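Local coordinates for protein type C neurotoxin (PDB 3PME) that probably binds receptors on the neuronal surface, such as gangliosides or phosphatidylethanolamine, as the receptor-binding domain of a botulinum C/D mosaic neurotoxin, at residues I77-T82 with E129-T134; G107-I112 with K139-T144. All coordinates share one frame; numbering follows the deposited sequence.

Contact 1: residues I77-T82 with E129-T134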
loop_
_atom_site.group_PDB
_atom_site.type_symbol
_atom_site.label_atom_id
_atom_site.label_comp_id
_atom_site.label_asym_id
_atom_site.label_seq_id
_atom_site.Cartn_x
_atom_site.Cartn_y
_atom_site.Cartn_z
ATOM N N ILE A 77 6.227 2.329 -6.879
ATOM C CA ILE A 77 6.703 2.898 -8.137
ATOM C C ILE A 77 5.610 3.772 -8.768
ATOM O O ILE A 77 4.507 3.309 -9.009
ATOM C CB ILE A 77 7.164 1.794 -9.116
ATOM C CG1 ILE A 77 8.184 0.877 -8.435
ATOM C CG2 ILE A 77 7.787 2.403 -10.361
ATOM C CD1 ILE A 77 8.292 -0.488 -9.089
ATOM N N SER A 78 5.914 5.043 -9.011
ATOM C CA SER A 78 4.903 5.968 -9.515
ATOM C C SER A 78 4.255 5.500 -10.813
ATOM O O SER A 78 4.823 4.708 -11.567
ATOM C CB SER A 78 5.492 7.373 -9.689
ATOM O OG SER A 78 6.274 7.467 -10.872
ATOM N N LYS A 79 3.049 5.989 -11.064
ATOM C CA LYS A 79 2.347 5.661 -12.297
ATOM C C LYS A 79 3.155 6.036 -13.537
ATOM O O LYS A 79 3.264 5.241 -14.473
ATOM C CB LYS A 79 0.976 6.348 -12.327
ATOM C CG LYS A 79 0.257 6.202 -13.664
ATOM C CD LYS A 79 -1.144 6.836 -13.649
ATOM C CE LYS A 79 -1.093 8.314 -13.319
ATOM N NZ LYS A 79 -2.430 8.973 -13.455
ATOM N N ASP A 80 3.731 7.235 -13.558
ATOM C CA ASP A 80 4.458 7.678 -14.750
ATOM C C ASP A 80 5.715 6.848 -15.012
ATOM O O ASP A 80 6.085 6.637 -16.165
ATOM C CB ASP A 80 4.802 9.169 -14.686
ATOM C CG ASP A 80 3.603 10.063 -14.989
ATOM O OD1 ASP A 80 2.464 9.567 -14.964
ATOM O OD2 ASP A 80 3.805 11.268 -15.247
ATOM N N LEU A 81 6.366 6.375 -13.950
ATOM C CA LEU A 81 7.545 5.539 -14.124
ATOM C C LEU A 81 7.109 4.148 -14.571
ATOM O O LEU A 81 7.739 3.535 -15.431
ATOM C CB LEU A 81 8.342 5.470 -12.827
ATOM C CG LEU A 81 9.667 4.719 -12.859
ATOM C CD1 LEU A 81 10.460 5.134 -14.083
ATOM C CD2 LEU A 81 10.436 5.015 -11.583
ATOM N N THR A 82 6.009 3.664 -14.003
ATOM C CA THR A 82 5.468 2.346 -14.334
ATOM C C THR A 82 5.029 2.267 -15.795
ATOM O O THR A 82 5.221 1.247 -16.461
ATOM C CB THR A 82 4.273 2.009 -13.422
ATOM O OG1 THR A 82 4.724 1.962 -12.061
ATOM C CG2 THR A 82 3.652 0.662 -13.802
ATOM N N GLU A 129 0.424 -4.921 -14.537
ATOM C CA GLU A 129 -0.764 -5.488 -15.174
ATOM C C GLU A 129 -1.494 -4.445 -16.027
ATOM O O GLU A 129 -2.709 -4.263 -15.898
ATOM C CB GLU A 129 -1.706 -6.067 -14.122
ATOM C CG GLU A 129 -1.097 -7.199 -13.316
ATOM C CD GLU A 129 -1.986 -7.637 -12.171
ATOM O OE1 GLU A 129 -3.220 -7.437 -12.258
ATOM O OE2 GLU A 129 -1.448 -8.176 -11.182
ATOM N N SER A 130 -0.743 -3.763 -16.889
ATOM C CA SER A 130 -1.286 -2.720 -17.764
ATOM C C SER A 130 -1.956 -1.591 -16.991
ATOM O O SER A 130 -3.028 -1.112 -17.373
ATOM C CB SER A 130 -2.263 -3.316 -18.785
ATOM O OG SER A 130 -1.600 -4.226 -19.644
ATOM N N LEU A 131 -1.313 -1.163 -15.906
ATOM C CA LEU A 131 -1.815 -0.070 -15.072
ATOM C C LEU A 131 -3.206 -0.355 -14.515
ATOM O O LEU A 131 -3.960 0.571 -14.203
ATOM C CB LEU A 131 -1.828 1.252 -15.848
ATOM C CG LEU A 131 -0.494 1.792 -16.367
ATOM C CD1 LEU A 131 -0.709 3.092 -17.138
ATOM C CD2 LEU A 131 0.494 2.003 -15.228
ATOM N N SER A 132 -3.539 -1.634 -14.388
ATOM C CA SER A 132 -4.816 -2.045 -13.818
ATOM C C SER A 132 -4.931 -1.641 -12.353
ATOM O O SER A 132 -3.946 -1.636 -11.613
ATOM C CB SER A 132 -4.993 -3.556 -13.940
ATOM O OG SER A 132 -6.194 -3.969 -13.312
ATOM N N HIS A 133 -6.144 -1.311 -11.926
ATOM C CA HIS A 133 -6.362 -0.975 -10.527
ATOM C C HIS A 133 -6.296 -2.236 -9.664
ATOM O O HIS A 133 -6.307 -2.169 -8.432
ATOM C CB HIS A 133 -7.682 -0.217 -10.367
ATOM C CG HIS A 133 -7.763 1.021 -11.212
ATOM N ND1 HIS A 133 -8.955 1.530 -11.681
ATOM C CD2 HIS A 133 -6.794 1.842 -11.684
ATOM C CE1 HIS A 133 -8.718 2.616 -12.397
ATOM N NE2 HIS A 133 -7.414 2.827 -12.415
ATOM N N THR A 134 -6.189 -3.385 -10.328
ATOM C CA THR A 134 -5.997 -4.662 -9.654
ATOM C C THR A 134 -4.505 -4.947 -9.473
ATOM O O THR A 134 -4.118 -5.851 -8.731
ATOM C CB THR A 134 -6.640 -5.823 -10.444
ATOM O OG1 THR A 134 -5.895 -6.066 -11.646
ATOM C CG2 THR A 134 -8.082 -5.492 -10.800
#
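The short helix 79-82 and the type I' turn Glu129-Ser132 meet with Lys79 and Leu131 nearest in backbone, their CA atoms 7.6 Å apart. Leu131, the third residue of the turn, carries the contact. Its CB points toward the helix, and one methyl does the touching. Leu131 CD2 lies 3.7 Å from Thr82 CG2, and the two side chains run antiparallel alongside one another. Leu131 CD2 is also 4.3 Å from Lys79 O. The contact is small, 113 Å² in all, and rests mainly on the Leu131 methyl. On the helix side, Thr82 is held in one rotation. CG2 is anti to the backbone N (chi1 -62° for OG1), which presents the methyl to Leu131 and leaves OG1 beside the backbone N. Thr82 OG1 donates to Ser78 O at 2.8 Å, 43° out of the carbonyl plane, and is also hydrogen-bonded to Tyr127 OH. Ser78 O also accepts from Thr82 N, so two bonds grip it. Ser78 is the N-cap, with its OG accepting from Leu81 N at 3.3 Å. The Lys79 ammonium bonds to Val413 O, and Lys79 also makes a cation-pi contact with Trp412. The helix follows strand 68-77 after one residue, Ser78, while the turn belongs to the loop between strands 120-126 and 141-148.

Contact 2: residues G107-I112 with K139-T144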
loop_
_atom_site.group_PDB
_atom_site.type_symbol
_atom_site.label_atom_id
_atom_site.label_comp_id
_atom_site.label_asym_id
_atom_site.label_seq_id
_atom_site.Cartn_x
_atom_site.Cartn_y
_atom_site.Cartn_z
ATOM N N GLY A 107 6.942 -1.608 -16.638
ATOM C CA GLY A 107 5.959 -2.044 -15.663
ATOM C C GLY A 107 6.269 -3.382 -15.012
ATOM O O GLY A 107 5.404 -4.002 -14.413
ATOM N N ASN A 108 7.517 -3.811 -15.141
ATOM C CA ASN A 108 8.012 -5.014 -14.479
ATOM C C ASN A 108 9.148 -4.643 -13.540
ATOM O O ASN A 108 9.873 -3.686 -13.798
ATOM C CB ASN A 108 8.558 -6.017 -15.503
ATOM C CG ASN A 108 7.479 -6.604 -16.398
ATOM O OD1 ASN A 108 6.933 -7.672 -16.114
ATOM N ND2 ASN A 108 7.174 -5.908 -17.488
ATOM N N ILE A 109 9.307 -5.392 -12.452
ATOM C CA ILE A 109 10.571 -5.356 -11.718
ATOM C C ILE A 109 11.387 -6.572 -12.120
ATOM O O ILE A 109 10.841 -7.659 -12.353
ATOM C CB ILE A 109 10.411 -5.307 -10.177
ATOM C CG1 ILE A 109 9.573 -6.473 -9.668
ATOM C CG2 ILE A 109 9.822 -3.987 -9.730
ATOM C CD1 ILE A 109 9.794 -6.742 -8.192
ATOM N N GLU A 110 12.701 -6.379 -12.215
ATOM C CA GLU A 110 13.588 -7.440 -12.684
ATOM C C GLU A 110 14.839 -7.507 -11.824
ATOM O O GLU A 110 15.527 -6.501 -11.625
ATOM C CB GLU A 110 13.963 -7.227 -14.153
ATOM C CG GLU A 110 14.759 -8.394 -14.744
ATOM C CD GLU A 110 15.011 -8.259 -16.243
ATOM O OE1 GLU A 110 14.808 -7.155 -16.789
ATOM O OE2 GLU A 110 15.421 -9.260 -16.879
ATOM N N TRP A 111 15.123 -8.704 -11.319
ATOM C CA TRP A 111 16.318 -8.949 -10.524
ATOM C C TRP A 111 17.286 -9.742 -11.373
ATOM O O TRP A 111 16.925 -10.769 -11.939
ATOM C CB TRP A 111 15.967 -9.734 -9.262
ATOM C CG TRP A 111 17.164 -10.305 -8.531
ATOM C CD1 TRP A 111 17.753 -11.514 -8.748
ATOM C CD2 TRP A 111 17.882 -9.696 -7.457
ATOM N NE1 TRP A 111 18.805 -11.695 -7.877
ATOM C CE2 TRP A 111 18.902 -10.592 -7.073
ATOM C CE3 TRP A 111 17.759 -8.483 -6.778
ATOM C CZ2 TRP A 111 19.799 -10.308 -6.044
ATOM C CZ3 TRP A 111 18.653 -8.205 -5.747
ATOM C CH2 TRP A 111 19.651 -9.116 -5.391
ATOM N N ILE A 112 18.512 -9.244 -11.466
ATOM C CA ILE A 112 19.495 -9.794 -12.383
ATOM C C ILE A 112 20.729 -10.237 -11.619
ATOM O O ILE A 112 21.218 -9.511 -10.755
ATOM C CB ILE A 112 19.904 -8.722 -13.415
ATOM C CG1 ILE A 112 18.722 -8.393 -14.333
ATOM C CG2 ILE A 112 21.136 -9.179 -14.221
ATOM C CD1 ILE A 112 18.630 -9.286 -15.532
ATOM N N LYS A 139 1.622 1.320 -5.614
ATOM C CA LYS A 139 1.253 0.706 -4.346
ATOM C C LYS A 139 2.494 0.084 -3.731
ATOM O O LYS A 139 3.317 -0.482 -4.442
ATOM C CB LYS A 139 0.190 -0.382 -4.544
ATOM C CG LYS A 139 -1.111 0.148 -5.090
ATOM C CD LYS A 139 -2.152 -0.938 -5.202
ATOM C CE LYS A 139 -3.423 -0.378 -5.837
ATOM N NZ LYS A 139 -4.331 -1.473 -6.269
ATOM N N TRP A 140 2.651 0.219 -2.423
ATOM C CA TRP A 140 3.741 -0.489 -1.747
ATOM C C TRP A 140 3.538 -1.989 -1.885
ATOM O O TRP A 140 2.470 -2.495 -1.553
ATOM C CB TRP A 140 3.724 -0.182 -0.262
ATOM C CG TRP A 140 4.151 1.207 0.124
ATOM C CD1 TRP A 140 3.341 2.259 0.457
ATOM C CD2 TRP A 140 5.492 1.679 0.254
ATOM N NE1 TRP A 140 4.104 3.356 0.788
ATOM C CE2 TRP A 140 5.428 3.021 0.685
ATOM C CE3 TRP A 140 6.748 1.090 0.064
ATOM C CZ2 TRP A 140 6.572 3.793 0.901
ATOM C CZ3 TRP A 140 7.879 1.851 0.295
ATOM C CH2 TRP A 140 7.784 3.185 0.707
ATOM N N PHE A 141 4.563 -2.701 -2.351
ATOM C CA PHE A 141 4.547 -4.162 -2.246
ATOM C C PHE A 141 5.880 -4.674 -1.717
ATOM O O PHE A 141 6.905 -4.008 -1.856
ATOM C CB PHE A 141 4.110 -4.857 -3.549
ATOM C CG PHE A 141 4.991 -4.583 -4.740
ATOM C CD1 PHE A 141 4.776 -3.475 -5.545
ATOM C CD2 PHE A 141 5.984 -5.490 -5.118
ATOM C CE1 PHE A 141 5.561 -3.237 -6.667
ATOM C CE2 PHE A 141 6.773 -5.271 -6.245
ATOM C CZ PHE A 141 6.564 -4.145 -7.026
ATOM N N PHE A 142 5.828 -5.828 -1.065
ATOM C CA PHE A 142 6.989 -6.414 -0.388
ATOM C C PHE A 142 7.697 -7.414 -1.306
ATOM O O PHE A 142 7.090 -8.369 -1.813
ATOM C CB PHE A 142 6.539 -7.090 0.906
ATOM C CG PHE A 142 7.659 -7.729 1.682
ATOM C CD1 PHE A 142 8.755 -6.978 2.088
ATOM C CD2 PHE A 142 7.601 -9.077 2.016
ATOM C CE1 PHE A 142 9.793 -7.565 2.813
ATOM C CE2 PHE A 142 8.624 -9.666 2.742
ATOM C CZ PHE A 142 9.720 -8.910 3.141
ATOM N N VAL A 143 8.983 -7.175 -1.517
ATOM C CA VAL A 143 9.792 -8.026 -2.387
ATOM C C VAL A 143 10.764 -8.834 -1.549
ATOM O O VAL A 143 11.344 -8.329 -0.576
ATOM C CB VAL A 143 10.592 -7.180 -3.404
ATOM C CG1 VAL A 143 11.533 -8.059 -4.250
ATOM C CG2 VAL A 143 9.640 -6.378 -4.294
ATOM N N THR A 144 10.948 -10.097 -1.916
ATOM C CA THR A 144 12.006 -10.888 -1.299
ATOM C C THR A 144 12.623 -11.760 -2.366
ATOM O O THR A 144 11.916 -12.483 -3.082
ATOM C CB THR A 144 11.513 -11.789 -0.161
ATOM O OG1 THR A 144 10.652 -11.049 0.713
ATOM C CG2 THR A 144 12.712 -12.309 0.634
#
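Ile109 of strand 108-114 has its CB directed toward strand 141-148, and its CD1 reaches Phe141 and Val143. Ile109 gives up the most surface, 57 Å², and a single methyl makes both contacts. Ile109 CD1 lies 3.9 Å from Phe141 CE2. Ile109 CD1 is also 3.9 Å from Val143 CG2. The methyl thus sits against two residues that are alternate along their strand and so face the same way. Phe141 meets Ile109 from the opposite direction and offers its ring edge. CD1 lies near the plane of the ring, not over a face. Ile109 CG1 is placed between the backbone N and the carbonyl carbon (chi1 56°), which carries CD1 out to the other strand. Val143 comes in differently, lying alongside Ile109 but running the other way. Its CG2 is anti to the carbonyl carbon and is the branch that touches. All three residues are buried, and their contact is purely apolar. The backbones stay well apart: Ile109 CA and Val143 CA, the nearest pair, are 9.7 Å from each other. Such spacing is that of two sheets packed face to face through their side chains. Phe141 also touches Ile75 and Ile157, and Val143 touches Leu155. Strand 108-114 belongs to the sheet with strands 100-105 and 120-126; strand 141-148 pairs with 68-77 and 152-157. Two antiparallel sheets packed on a hydrophobic layer make a beta sandwich, here of the concanavalin-like jelly-roll type expected for the N-terminal receptor-binding family.

Both contacts lie in the N-terminal receptor-binding region, with centres about 12 Å apart. Contact 2 is in the core: all its touching residues are buried, and it joins the two sheets of the sandwich. Contact 1 is only partly buried and joins connecting segments, a short helix and a turn. Each relies on apolar side chains across the gap, but contact 1 adds polar bonds within its segments, whereas contact 2 meets through carbon atoms alone. Their segments alternate along the chain. The two also adjoin directly. Ile77 CD1 packs 3.9 Å from Ile109 CG2, Thr82 CG2 packs against Gly107 CA, and Lys139 NZ bonds to His133 O. Through these atoms contact 1 borders the packed layer.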